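Local coordinates for glycoside hydrolase (Streptococcus pneumoniae serotype 4, PDB 6ORH), which probably hydrolyses alpha-L-fucosidic linkages, taking fucose from host-derived carbohydrate antigens, as a family 29 glycoside hydrolase, at residues Val168-Ala173 / Lys187-Ile192; Ala140-Tyr145 / Val181-Glu186; Ser12-Ala17 / Asp198-Ser203; Thr86-Tyr91 / Leu147-Glu152. The protein carries 2 engineered substitutions. One frame throughout, in Å; residues are numbered along the deposited sequence. Where two conformers were deposited one is given.

Contact 1. Residues Val168-Ala173 / Lys187-Ile192. Engineered in segment 168-173: Asn171 (natural residue Asp). With GAL (beta-D-galactopyranose), chain C; FUC (alpha-L-fucopyranose), chain B; FUC (alpha-L-fucopyranose), chain D.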
# COMPACT_ATOMS: atom_id res chain seq x y z
N VAL A 168 2.25 -29.18 0.40
CA VAL A 168 0.92 -29.76 0.25
C VAL A 168 -0.08 -28.62 0.45
O VAL A 168 0.08 -27.87 1.41
CB VAL A 168 0.70 -30.89 1.28
CG1 VAL A 168 -0.76 -31.36 1.28
CG2 VAL A 168 1.64 -32.07 1.01
N TRP A 169 -1.09 -28.52 -0.43
CA TRP A 169 -2.05 -27.42 -0.38
C TRP A 169 -3.42 -27.95 0.04
O TRP A 169 -4.00 -28.81 -0.64
CB TRP A 169 -2.14 -26.76 -1.77
CG TRP A 169 -1.80 -25.30 -1.78
CD1 TRP A 169 -0.55 -24.75 -1.72
CD2 TRP A 169 -2.72 -24.20 -1.92
NE1 TRP A 169 -0.62 -23.38 -1.77
CE2 TRP A 169 -1.93 -23.02 -1.94
CE3 TRP A 169 -4.12 -24.09 -2.03
CZ2 TRP A 169 -2.49 -21.75 -2.06
CZ3 TRP A 169 -4.66 -22.82 -2.19
CH2 TRP A 169 -3.85 -21.67 -2.16
N MET A 170 -3.94 -27.40 1.16
CA MET A 170 -5.27 -27.73 1.66
C MET A 170 -6.14 -26.47 1.61
O MET A 170 -6.20 -25.67 2.56
CB MET A 170 -5.15 -28.21 3.11
CG MET A 170 -4.29 -29.46 3.19
SD MET A 170 -4.12 -29.96 4.90
CE MET A 170 -3.10 -31.43 4.72
N ASN A 171 -6.80 -26.27 0.48
CA ASN A 171 -7.62 -25.08 0.26
C ASN A 171 -8.70 -24.99 1.33
O ASN A 171 -9.30 -26.01 1.66
CB ASN A 171 -8.25 -25.18 -1.14
CG ASN A 171 -8.67 -23.82 -1.64
OD1 ASN A 171 -9.56 -23.19 -1.09
ND2 ASN A 171 -8.05 -23.38 -2.71
N GLY A 172 -8.96 -23.77 1.86
CA GLY A 172 -9.99 -23.65 2.89
C GLY A 172 -11.40 -23.38 2.35
O GLY A 172 -12.34 -23.33 3.14
N ALA A 173 -11.56 -23.26 1.02
CA ALA A 173 -12.83 -22.85 0.41
C ALA A 173 -13.87 -23.96 0.45
O ALA A 173 -13.58 -25.12 0.13
CB ALA A 173 -12.62 -22.37 -1.01
N LYS A 187 -3.96 -35.76 12.13
CA LYS A 187 -3.65 -37.05 11.55
C LYS A 187 -3.08 -36.86 10.14
O LYS A 187 -2.10 -37.49 9.78
CB LYS A 187 -4.89 -37.94 11.55
CG LYS A 187 -4.62 -39.38 11.18
CD LYS A 187 -5.81 -40.27 11.47
CE LYS A 187 -5.53 -41.72 11.12
NZ LYS A 187 -6.78 -42.51 11.26
N TRP A 188 -3.67 -35.92 9.39
CA TRP A 188 -3.12 -35.63 8.06
C TRP A 188 -1.69 -35.12 8.16
O TRP A 188 -0.84 -35.57 7.38
CB TRP A 188 -3.97 -34.60 7.31
CG TRP A 188 -5.40 -34.99 7.06
CD1 TRP A 188 -6.01 -36.19 7.31
CD2 TRP A 188 -6.37 -34.17 6.41
NE1 TRP A 188 -7.32 -36.15 6.88
CE2 TRP A 188 -7.57 -34.92 6.34
CE3 TRP A 188 -6.34 -32.87 5.89
CZ2 TRP A 188 -8.73 -34.41 5.74
CZ3 TRP A 188 -7.48 -32.34 5.34
CH2 TRP A 188 -8.64 -33.13 5.23
N PHE A 189 -1.43 -34.20 9.10
CA PHE A 189 -0.11 -33.58 9.19
C PHE A 189 0.91 -34.63 9.61
O PHE A 189 2.06 -34.61 9.14
CB PHE A 189 -0.13 -32.39 10.16
CG PHE A 189 -1.09 -31.27 9.83
CD1 PHE A 189 -1.59 -31.09 8.53
CD2 PHE A 189 -1.53 -30.41 10.84
CE1 PHE A 189 -2.45 -30.03 8.25
CE2 PHE A 189 -2.41 -29.38 10.57
CZ PHE A 189 -2.87 -29.20 9.28
N GLU A 190 0.49 -35.55 10.49
CA GLU A 190 1.37 -36.63 10.92
C GLU A 190 1.83 -37.47 9.74
O GLU A 190 3.03 -37.77 9.62
CB GLU A 190 0.65 -37.50 11.95
CG GLU A 190 0.63 -36.91 13.35
CD GLU A 190 -0.23 -37.70 14.32
OE1 GLU A 190 -0.76 -38.75 13.92
OE2 GLU A 190 -0.38 -37.26 15.47
N THR A 191 0.89 -37.85 8.86
CA THR A 191 1.19 -38.66 7.70
C THR A 191 2.13 -37.89 6.76
O THR A 191 3.03 -38.47 6.16
CB THR A 191 -0.08 -39.15 6.98
OG1 THR A 191 -0.55 -40.27 7.74
CG2 THR A 191 0.15 -39.61 5.56
N ILE A 192 1.84 -36.59 6.58
CA ILE A 192 2.69 -35.79 5.70
C ILE A 192 4.13 -35.79 6.22
O ILE A 192 5.07 -35.92 5.42
CB ILE A 192 2.11 -34.38 5.47
CG1 ILE A 192 0.77 -34.50 4.74
CG2 ILE A 192 3.09 -33.48 4.72
CD1 ILE A 192 -0.03 -33.21 4.76
C1 GAL C . -9.88 -18.91 -0.25
C2 GAL C . -10.03 -19.69 1.08
C3 GAL C . -8.69 -19.80 1.81
C4 GAL C . -7.55 -20.19 0.86
C5 GAL C . -7.58 -19.23 -0.34
C6 GAL C . -6.49 -19.48 -1.35
O2 GAL C . -10.95 -18.99 1.93
O3 GAL C . -8.80 -20.74 2.91
O4 GAL C . -7.69 -21.56 0.38
O5 GAL C . -8.83 -19.46 -1.03
O6 GAL C . -6.48 -18.38 -2.31
C1 FUC B . -10.13 -20.86 -3.72
C2 FUC B . -10.74 -21.90 -4.64
C3 FUC B . -10.37 -21.52 -6.07
C4 FUC B . -8.86 -21.60 -6.26
C5 FUC B . -8.20 -20.65 -5.23
C6 FUC B . -6.69 -20.79 -5.21
O2 FUC B . -12.16 -21.86 -4.45
O3 FUC B . -11.04 -22.42 -6.97
O4 FUC B . -8.43 -22.99 -6.09
O5 FUC B . -8.70 -20.89 -3.85
C1 FUC D . -11.83 -19.84 2.67
C2 FUC D . -12.18 -19.09 3.97
C3 FUC D . -13.09 -17.90 3.62
C4 FUC D . -14.35 -18.36 2.90
C5 FUC D . -13.91 -19.08 1.64
C6 FUC D . -15.06 -19.65 0.82
O2 FUC D . -10.98 -18.67 4.56
O3 FUC D . -13.49 -17.14 4.78
O4 FUC D . -15.12 -19.25 3.72
O5 FUC D . -13.06 -20.15 2.05
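The sulfur of Met170 is set at the edges of two aromatic rings at once, a double Met-aromatic contact with Trp188 and Phe189 of helix 185-196. SD lies 5.1 Å from the centroid of the Phe189 ring, 83° off its normal, and meets CE1 there at 3.7 Å; towards Trp188 it likewise faces the rim of the six-membered ring. The side chain is extended beyond CG, so that Met170 CE touches Trp188 CE3 at 3.7 Å and also meets Ile192 CD1 tip to tip at 3.5 Å. The same CD1 is reached by Val168 CG1, closing the apolar layer between strand 167-169 and its following helix, the first two elements of a beta-alpha-beta unit in the TIM-barrel-type catalytic domain.

Engineered Asn171 (natural Asp) donates from ND2 to O5 of the chain B fucose at 2.8 Å, nearly straight at 177°. Its OD1 accepts from Ala173 N in an Asx turn, while Gly172 N donates to galactose O4 at 2.9 Å. Across the segments there is no hydrogen bond: apolar and sulfur-aromatic packing joins the helix-facing side of the strand end to helix 185-196, while the Asn171 side chain and Gly172 N serve the glycan.

Contact 2. Residues Ala140-Tyr145 / Val181-Glu186. With EDO (1,2-ethanediol), chain F.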
# COMPACT_ATOMS: atom_id res chain seq x y z
N ALA A 140 -15.87 -39.46 9.29
CA ALA A 140 -14.72 -40.31 9.54
C ALA A 140 -14.29 -41.02 8.26
O ALA A 140 -13.09 -41.17 7.98
CB ALA A 140 -14.96 -41.26 10.70
N ASP A 141 -15.27 -41.47 7.46
CA ASP A 141 -14.96 -42.16 6.22
C ASP A 141 -14.36 -41.17 5.22
O ASP A 141 -13.43 -41.54 4.48
CB ASP A 141 -16.17 -42.90 5.62
CG ASP A 141 -16.46 -44.24 6.27
OD1 ASP A 141 -15.61 -44.75 6.99
OD2 ASP A 141 -17.54 -44.81 6.00
N TYR A 142 -14.85 -39.93 5.20
CA TYR A 142 -14.30 -38.97 4.23
C TYR A 142 -12.85 -38.67 4.60
O TYR A 142 -11.98 -38.63 3.70
CB TYR A 142 -15.07 -37.64 4.15
CG TYR A 142 -14.40 -36.71 3.17
CD1 TYR A 142 -14.42 -36.96 1.80
CD2 TYR A 142 -13.57 -35.68 3.61
CE1 TYR A 142 -13.70 -36.19 0.89
CE2 TYR A 142 -12.87 -34.88 2.71
CZ TYR A 142 -12.91 -35.15 1.36
OH TYR A 142 -12.21 -34.38 0.46
N ASN A 143 -12.61 -38.47 5.90
CA ASN A 143 -11.24 -38.23 6.35
C ASN A 143 -10.31 -39.38 5.97
O ASN A 143 -9.16 -39.13 5.60
CB ASN A 143 -11.18 -37.96 7.85
CG ASN A 143 -11.52 -36.51 8.12
OD1 ASN A 143 -10.71 -35.63 7.84
ND2 ASN A 143 -12.69 -36.26 8.67
N ALA A 144 -10.79 -40.64 6.08
CA ALA A 144 -9.96 -41.77 5.69
C ALA A 144 -9.67 -41.79 4.19
O ALA A 144 -8.58 -42.19 3.77
CB ALA A 144 -10.58 -43.07 6.18
N TYR A 145 -10.64 -41.35 3.37
CA TYR A 145 -10.48 -41.23 1.93
C TYR A 145 -9.38 -40.21 1.63
O TYR A 145 -8.44 -40.49 0.87
CB TYR A 145 -11.82 -40.82 1.30
CG TYR A 145 -11.77 -40.39 -0.14
CD1 TYR A 145 -11.43 -41.30 -1.14
CD2 TYR A 145 -12.02 -39.08 -0.55
CE1 TYR A 145 -11.39 -40.94 -2.47
CE2 TYR A 145 -12.00 -38.70 -1.88
CZ TYR A 145 -11.64 -39.63 -2.85
OH TYR A 145 -11.58 -39.31 -4.18
N VAL A 181 -18.37 -30.77 7.01
CA VAL A 181 -17.43 -31.81 7.39
C VAL A 181 -16.28 -31.16 8.16
O VAL A 181 -15.83 -30.07 7.81
CB VAL A 181 -16.92 -32.55 6.13
CG1 VAL A 181 -15.75 -33.46 6.46
CG2 VAL A 181 -18.04 -33.35 5.45
N ASN A 182 -15.83 -31.84 9.23
CA ASN A 182 -14.67 -31.43 10.00
C ASN A 182 -13.52 -32.37 9.64
O ASN A 182 -13.73 -33.57 9.46
CB ASN A 182 -14.94 -31.48 11.50
CG ASN A 182 -15.87 -30.39 12.00
OD1 ASN A 182 -15.93 -29.30 11.45
ND2 ASN A 182 -16.54 -30.67 13.10
N TYR A 183 -12.30 -31.81 9.55
CA TYR A 183 -11.16 -32.55 9.05
C TYR A 183 -10.22 -32.97 10.18
O TYR A 183 -10.02 -32.24 11.14
CB TYR A 183 -10.39 -31.67 8.05
CG TYR A 183 -11.22 -31.16 6.91
CD1 TYR A 183 -11.92 -32.05 6.11
CD2 TYR A 183 -11.35 -29.81 6.66
CE1 TYR A 183 -12.70 -31.59 5.06
CE2 TYR A 183 -12.12 -29.33 5.61
CZ TYR A 183 -12.79 -30.24 4.80
OH TYR A 183 -13.54 -29.80 3.76
N GLU A 184 -9.64 -34.16 10.03
CA GLU A 184 -8.70 -34.71 10.99
C GLU A 184 -7.30 -34.15 10.67
O GLU A 184 -6.39 -34.91 10.35
CB GLU A 184 -8.73 -36.23 10.97
CG GLU A 184 -10.03 -36.79 11.54
CD GLU A 184 -10.16 -38.30 11.38
OE1 GLU A 184 -9.12 -38.99 11.36
OE2 GLU A 184 -11.31 -38.78 11.25
N PHE A 185 -7.14 -32.83 10.85
CA PHE A 185 -5.92 -32.15 10.41
C PHE A 185 -4.66 -32.77 11.02
O PHE A 185 -3.68 -33.03 10.31
CB PHE A 185 -6.02 -30.67 10.76
CG PHE A 185 -6.90 -29.86 9.85
CD1 PHE A 185 -6.56 -29.69 8.51
CD2 PHE A 185 -8.02 -29.19 10.33
CE1 PHE A 185 -7.34 -28.91 7.67
CE2 PHE A 185 -8.79 -28.39 9.50
CZ PHE A 185 -8.44 -28.24 8.17
N GLU A 186 -4.66 -33.01 12.33
CA GLU A 186 -3.45 -33.52 12.98
C GLU A 186 -3.01 -34.86 12.40
O GLU A 186 -1.82 -35.10 12.21
CB GLU A 186 -3.58 -33.52 14.50
CG GLU A 186 -3.57 -32.11 15.06
CD GLU A 186 -2.38 -31.21 14.72
OE1 GLU A 186 -1.23 -31.72 14.49
OE2 GLU A 186 -2.59 -29.98 14.70
C1 EDO F . 1.42 -28.26 12.95
O1 EDO F . 0.24 -28.20 13.73
C2 EDO F . 2.13 -29.54 13.13
O2 EDO F . 1.31 -30.64 13.52
O HOH W 1 -10.97 -41.25 9.88
O HOH W 2 -7.79 -38.77 8.60
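The Asn143 amide and the Glu184 carboxylate lie stacked, their planes 27° apart, with Asn143 CB 3.5 Å from Glu184 OE2. The Tyr183 ring has Val181 O over the centre of one face and Asn143 OD1 near its plane at the edge, while Tyr142 CE2 approaches obliquely to 4.0 Å from Tyr183 CE1. Tyr183 CB in turn covers one face of the Phe185 ring. This is the junction of helix 139-154 with the N-terminus of helix 185-196, on the outer layer of the TIM-barrel-type domain, and Glu184 occupies the N-cap position at the centre of an inverse gamma turn.

Asn143 grips the turn with both ends of its amide. ND2 donates to Asn182 O at 3.0 Å, almost straight (171°) and within the amide plane, and also serves Glu139 O. OD1 accepts from Glu184 N, but the donor stands well above the carbonyl plane, 54° out of it, and is not on a lone pair. These two bonds fix the rotation of the amide against the incoming chain. Tyr142 also packs on Val181, and the hydroxyl of Tyr183 is bonded to that of Tyr134.

Two waters bridge helix carbonyls to the Glu184 carboxylate: one donates to Ala140 O and, at 2.8 Å, to Glu184 OE2, and a second donates weakly to Asn143 O and, at 3.1 Å, to Glu184 OE1.

Contact 3. Residues Ser12-Ala17 / Asp198-Ser203; sequences SQTQLA and DCLIFS. With EDO (1,2-ethanediol), chain E.
Thr14 OG1 donates to Asp198 O at 2.9 Å, tilted 31° from the carbonyl plane, the one direct hydrogen bond between residues 12-17 and 198-203. With chi1 at 53°, OG1 lies between the backbone N and the carbonyl carbon, and CG2 is also kept close to Asp198 O. Beside the bond, Leu200 CD2 packs 3.5 Å from Thr14 OG1 and 3.8 Å from Gln15 CG, the Thr14 and Leu200 side chains running antiparallel alongside each other. Ser12 CB approaches Asp198 OD2 directly, to 3.3 Å.

Two waters extend the polar part. One takes the Thr14 N hydrogen and donates to Asp198 OD2 at 2.9 Å; the other donates to the same oxygen and is hydrogen-bonded to Ser12 OG, so solvent adds to the direct approach of carboxylate and helix start.

That start is ordered by a capping box: Gln15 N donates to Ser12 OG at 3.0 Å, and Ser12 N donates to Gln15 OE1 at 2.9 Å, straight (171°) and on a lone pair. Gln15 NE2 is held further out by Phe251 O and Ser208 O. Helix 13-21 lies against the start of strand 200-202, close to strand 250-259 through Gln15 and Ile253, while Leu200 also packs on Ile209 of strand 209-211.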
# COMPACT_ATOMS: atom_id res chain seq x y z
N SER A 12 11.88 -22.68 9.89
CA SER A 12 12.48 -23.95 9.57
C SER A 12 13.38 -23.79 8.35
O SER A 12 13.29 -22.80 7.63
CB SER A 12 11.42 -24.96 9.29
OG SER A 12 10.80 -24.71 8.03
N GLN A 13 14.20 -24.81 8.06
CA GLN A 13 15.04 -24.77 6.87
C GLN A 13 14.19 -24.80 5.59
O GLN A 13 14.55 -24.13 4.62
CB GLN A 13 16.07 -25.90 6.89
CG GLN A 13 17.04 -25.81 8.05
CD GLN A 13 17.72 -27.14 8.26
OE1 GLN A 13 17.60 -27.76 9.32
NE2 GLN A 13 18.44 -27.59 7.25
N THR A 14 13.09 -25.56 5.60
CA THR A 14 12.23 -25.62 4.43
C THR A 14 11.56 -24.27 4.20
O THR A 14 11.35 -23.86 3.05
CB THR A 14 11.18 -26.74 4.43
OG1 THR A 14 10.38 -26.72 5.63
CG2 THR A 14 11.78 -28.12 4.23
N GLN A 15 11.22 -23.57 5.29
CA GLN A 15 10.63 -22.24 5.14
C GLN A 15 11.66 -21.28 4.54
O GLN A 15 11.34 -20.51 3.64
CB GLN A 15 10.07 -21.68 6.45
CG GLN A 15 8.74 -22.30 6.88
CD GLN A 15 8.34 -21.93 8.29
OE1 GLN A 15 9.13 -21.99 9.24
NE2 GLN A 15 7.06 -21.57 8.47
N LEU A 16 12.90 -21.30 5.06
CA LEU A 16 13.94 -20.42 4.55
C LEU A 16 14.20 -20.75 3.09
O LEU A 16 14.47 -19.83 2.31
CB LEU A 16 15.21 -20.60 5.39
CG LEU A 16 15.22 -19.85 6.71
CD1 LEU A 16 16.43 -20.25 7.55
CD2 LEU A 16 15.17 -18.35 6.48
N ALA A 17 14.12 -22.03 2.74
CA ALA A 17 14.44 -22.41 1.37
C ALA A 17 13.40 -21.81 0.41
O ALA A 17 13.71 -21.29 -0.68
CB ALA A 17 14.56 -23.92 1.28
N ASP A 198 9.79 -32.34 6.60
CA ASP A 198 9.33 -31.00 6.91
C ASP A 198 8.73 -30.31 5.67
O ASP A 198 8.71 -29.08 5.62
CB ASP A 198 10.32 -30.12 7.70
CG ASP A 198 9.59 -29.06 8.54
OD1 ASP A 198 8.37 -29.23 8.81
OD2 ASP A 198 10.21 -28.05 8.90
N CYS A 199 8.19 -31.11 4.75
CA CYS A 199 7.36 -30.62 3.65
C CYS A 199 6.43 -29.50 4.15
O CYS A 199 5.74 -29.68 5.16
CB CYS A 199 6.50 -31.77 3.13
SG CYS A 199 5.47 -31.32 1.71
N LEU A 200 6.39 -28.36 3.44
CA LEU A 200 5.54 -27.25 3.84
C LEU A 200 4.07 -27.59 3.64
O LEU A 200 3.72 -28.30 2.72
CB LEU A 200 5.91 -26.04 2.97
CG LEU A 200 7.36 -25.57 3.11
CD1 LEU A 200 7.67 -24.54 2.02
CD2 LEU A 200 7.56 -24.96 4.49
N ILE A 201 3.19 -27.02 4.49
CA ILE A 201 1.75 -27.25 4.31
C ILE A 201 1.02 -25.91 4.33
O ILE A 201 1.17 -25.12 5.28
CB ILE A 201 1.22 -28.18 5.42
CG1 ILE A 201 1.93 -29.54 5.43
CG2 ILE A 201 -0.30 -28.32 5.29
CD1 ILE A 201 1.65 -30.39 6.68
N PHE A 202 0.25 -25.65 3.27
CA PHE A 202 -0.70 -24.53 3.23
C PHE A 202 -2.05 -25.06 3.73
O PHE A 202 -2.55 -26.05 3.21
CB PHE A 202 -0.85 -24.07 1.77
CG PHE A 202 -1.84 -22.95 1.58
CD1 PHE A 202 -3.20 -23.21 1.59
CD2 PHE A 202 -1.41 -21.65 1.38
CE1 PHE A 202 -4.11 -22.18 1.40
CE2 PHE A 202 -2.31 -20.61 1.19
CZ PHE A 202 -3.67 -20.87 1.22
N SER A 203 -2.58 -24.41 4.77
CA SER A 203 -3.89 -24.77 5.31
C SER A 203 -4.47 -23.57 6.04
O SER A 203 -3.80 -22.56 6.21
CB SER A 203 -3.84 -25.97 6.23
OG SER A 203 -3.31 -25.57 7.50
C1 EDO E . 8.60 -24.11 11.99
O1 EDO E . 9.25 -22.84 12.05
C2 EDO E . 7.65 -24.25 10.85
O2 EDO E . 7.35 -25.58 10.49
O HOH W 3 8.42 -25.77 8.29
O HOH W 4 12.89 -27.83 7.72

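Contact 4. Residues Thr86-Tyr91 / Leu147-Glu152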
# COMPACT_ATOMS: atom_id res chain seq x y z
N THR A 86 -6.14 -43.03 -8.76
CA THR A 86 -6.30 -43.41 -7.37
C THR A 86 -7.04 -44.75 -7.26
O THR A 86 -7.91 -45.06 -8.08
CB THR A 86 -7.09 -42.32 -6.63
OG1 THR A 86 -7.28 -42.69 -5.27
CG2 THR A 86 -8.41 -41.95 -7.28
N ALA A 87 -6.71 -45.47 -6.19
CA ALA A 87 -7.42 -46.71 -5.88
C ALA A 87 -8.76 -46.42 -5.20
O ALA A 87 -9.56 -47.35 -5.00
CB ALA A 87 -6.56 -47.58 -4.99
N HIS A 88 -9.01 -45.16 -4.83
CA HIS A 88 -9.96 -44.88 -3.75
C HIS A 88 -11.30 -44.30 -4.22
O HIS A 88 -12.22 -44.15 -3.40
CB HIS A 88 -9.29 -44.06 -2.64
CG HIS A 88 -8.17 -44.81 -2.03
ND1 HIS A 88 -8.35 -46.05 -1.42
CD2 HIS A 88 -6.84 -44.56 -1.99
CE1 HIS A 88 -7.19 -46.49 -0.98
NE2 HIS A 88 -6.26 -45.61 -1.32
N THR A 89 -11.39 -43.91 -5.49
CA THR A 89 -12.65 -43.51 -6.10
C THR A 89 -12.65 -43.94 -7.56
O THR A 89 -11.59 -44.07 -8.16
CB THR A 89 -12.91 -42.00 -5.99
OG1 THR A 89 -14.15 -41.76 -6.66
CG2 THR A 89 -11.87 -41.17 -6.72
N ASP A 90 -13.85 -44.12 -8.13
CA ASP A 90 -13.95 -44.31 -9.57
C ASP A 90 -13.99 -42.98 -10.32
O ASP A 90 -13.99 -42.97 -11.55
CB ASP A 90 -15.19 -45.12 -9.95
CG ASP A 90 -15.17 -46.56 -9.48
OD1 ASP A 90 -14.06 -47.14 -9.36
OD2 ASP A 90 -16.28 -47.10 -9.25
N TYR A 91 -14.10 -41.86 -9.60
CA TYR A 91 -14.25 -40.57 -10.28
C TYR A 91 -12.87 -39.97 -10.57
O TYR A 91 -12.42 -39.06 -9.89
CB TYR A 91 -15.12 -39.61 -9.47
CG TYR A 91 -15.66 -38.41 -10.21
CD1 TYR A 91 -16.38 -38.56 -11.39
CD2 TYR A 91 -15.51 -37.13 -9.70
CE1 TYR A 91 -16.93 -37.46 -12.04
CE2 TYR A 91 -16.05 -36.03 -10.34
CZ TYR A 91 -16.74 -36.19 -11.53
OH TYR A 91 -17.29 -35.11 -12.15
N LEU A 147 -7.01 -39.03 3.62
CA LEU A 147 -5.74 -39.49 4.16
C LEU A 147 -5.14 -40.58 3.26
O LEU A 147 -3.94 -40.59 2.99
CB LEU A 147 -5.94 -40.00 5.60
CG LEU A 147 -4.66 -40.52 6.27
CD1 LEU A 147 -3.59 -39.45 6.34
CD2 LEU A 147 -4.97 -41.05 7.67
N ALA A 148 -5.98 -41.52 2.81
CA ALA A 148 -5.49 -42.55 1.89
C ALA A 148 -4.93 -41.93 0.61
O ALA A 148 -3.97 -42.46 0.06
CB ALA A 148 -6.57 -43.55 1.57
N GLN A 149 -5.52 -40.83 0.13
CA GLN A 149 -4.98 -40.21 -1.07
C GLN A 149 -3.66 -39.52 -0.76
O GLN A 149 -2.74 -39.58 -1.58
CB GLN A 149 -6.05 -39.35 -1.75
CG GLN A 149 -7.15 -40.24 -2.33
CD GLN A 149 -8.09 -39.44 -3.17
OE1 GLN A 149 -8.39 -38.27 -2.88
NE2 GLN A 149 -8.59 -40.08 -4.21
N LEU A 150 -3.58 -38.83 0.39
CA LEU A 150 -2.29 -38.27 0.81
C LEU A 150 -1.22 -39.37 0.75
O LEU A 150 -0.11 -39.12 0.25
CB LEU A 150 -2.36 -37.69 2.22
CG LEU A 150 -3.13 -36.37 2.39
CD1 LEU A 150 -3.11 -35.95 3.85
CD2 LEU A 150 -2.52 -35.28 1.52
N LYS A 151 -1.53 -40.57 1.28
CA LYS A 151 -0.56 -41.66 1.32
C LYS A 151 -0.19 -42.10 -0.09
O LYS A 151 0.99 -42.30 -0.40
CB LYS A 151 -1.15 -42.82 2.13
CG LYS A 151 -1.18 -42.51 3.62
CD LYS A 151 -1.84 -43.61 4.44
CE LYS A 151 -1.81 -43.32 5.93
NZ LYS A 151 -2.47 -44.43 6.67
N GLU A 152 -1.18 -42.24 -0.97
CA GLU A 152 -0.92 -42.63 -2.36
C GLU A 152 0.02 -41.65 -3.03
O GLU A 152 0.90 -42.04 -3.81
CB GLU A 152 -2.19 -42.55 -3.20
CG GLU A 152 -3.04 -43.76 -3.08
CD GLU A 152 -4.24 -43.76 -4.02
OE1 GLU A 152 -4.89 -42.69 -4.18
OE2 GLU A 152 -4.50 -44.83 -4.61
O HOH W 5 -3.61 -45.17 0.16
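Thr86 OG1 and the carboxylate of Glu152 form the tightly held part of this contact, where an ST turn in the loop after strand 70-74 docks on helix 139-154 at the outside of the TIM-barrel-type domain. Thr86 OG1 donates to Glu152 OE1 at 2.6 Å, on the syn lone pair of OE1, while accepting from Gln149 NE2 at 3.1 Å and from His88 N, the bond that makes the turn. Three partners therefore hold one hydroxyl, placed for them by a chi1 of 179° that sets OG1 opposite the backbone N. The second carboxylate oxygen, Glu152 OE2, takes the Ala87 N hydrogen at 2.8 Å along a nearly straight line, again through its syn lone pair. With Tyr84 OH also bonded to OE1, the carboxylate is gripped at both oxygens, which would probably favour its charged form.

The outer side is looser in that the His88 ring is exposed and a water, donating to Ala148 O at 2.7 Å, is hydrogen-bonded to His88 NE2. Still, His88 CD2 comes within 3.4 Å of Glu152 CD, ring and carboxylate planes 52° apart. Ala87 CB covers the centre of one imidazole face; on the other, in a CH-pi contact, Ala148 CB lies 3.8 Å from the ring centroid, 20° off the normal and offset toward the rim.

Contacts 1, 2 and 4 form a connected group on the same side of the chain's centre: centres of 1 and 2 lie about 10 Å apart, 2 and 4 about 13 Å, 1 and 4 about 14 Å. Helix 139-154 is common to contacts 2 and 4, helix 185-196 to contacts 1 and 2, so the 86-91 loop is linked through two helices to strand 167-169. Contact 3 stands about 13 Å from contact 1, centre to centre, joined through the neighbouring strands 167-169 and 200-202 of one sheet. Along the chain, contact 3 spans the others, contacts 2 and 4 interleave, as do 1 and 2, and contact 4 closes before contact 1 opens. Outer helices are thereby connected to glycan-lining strand ends.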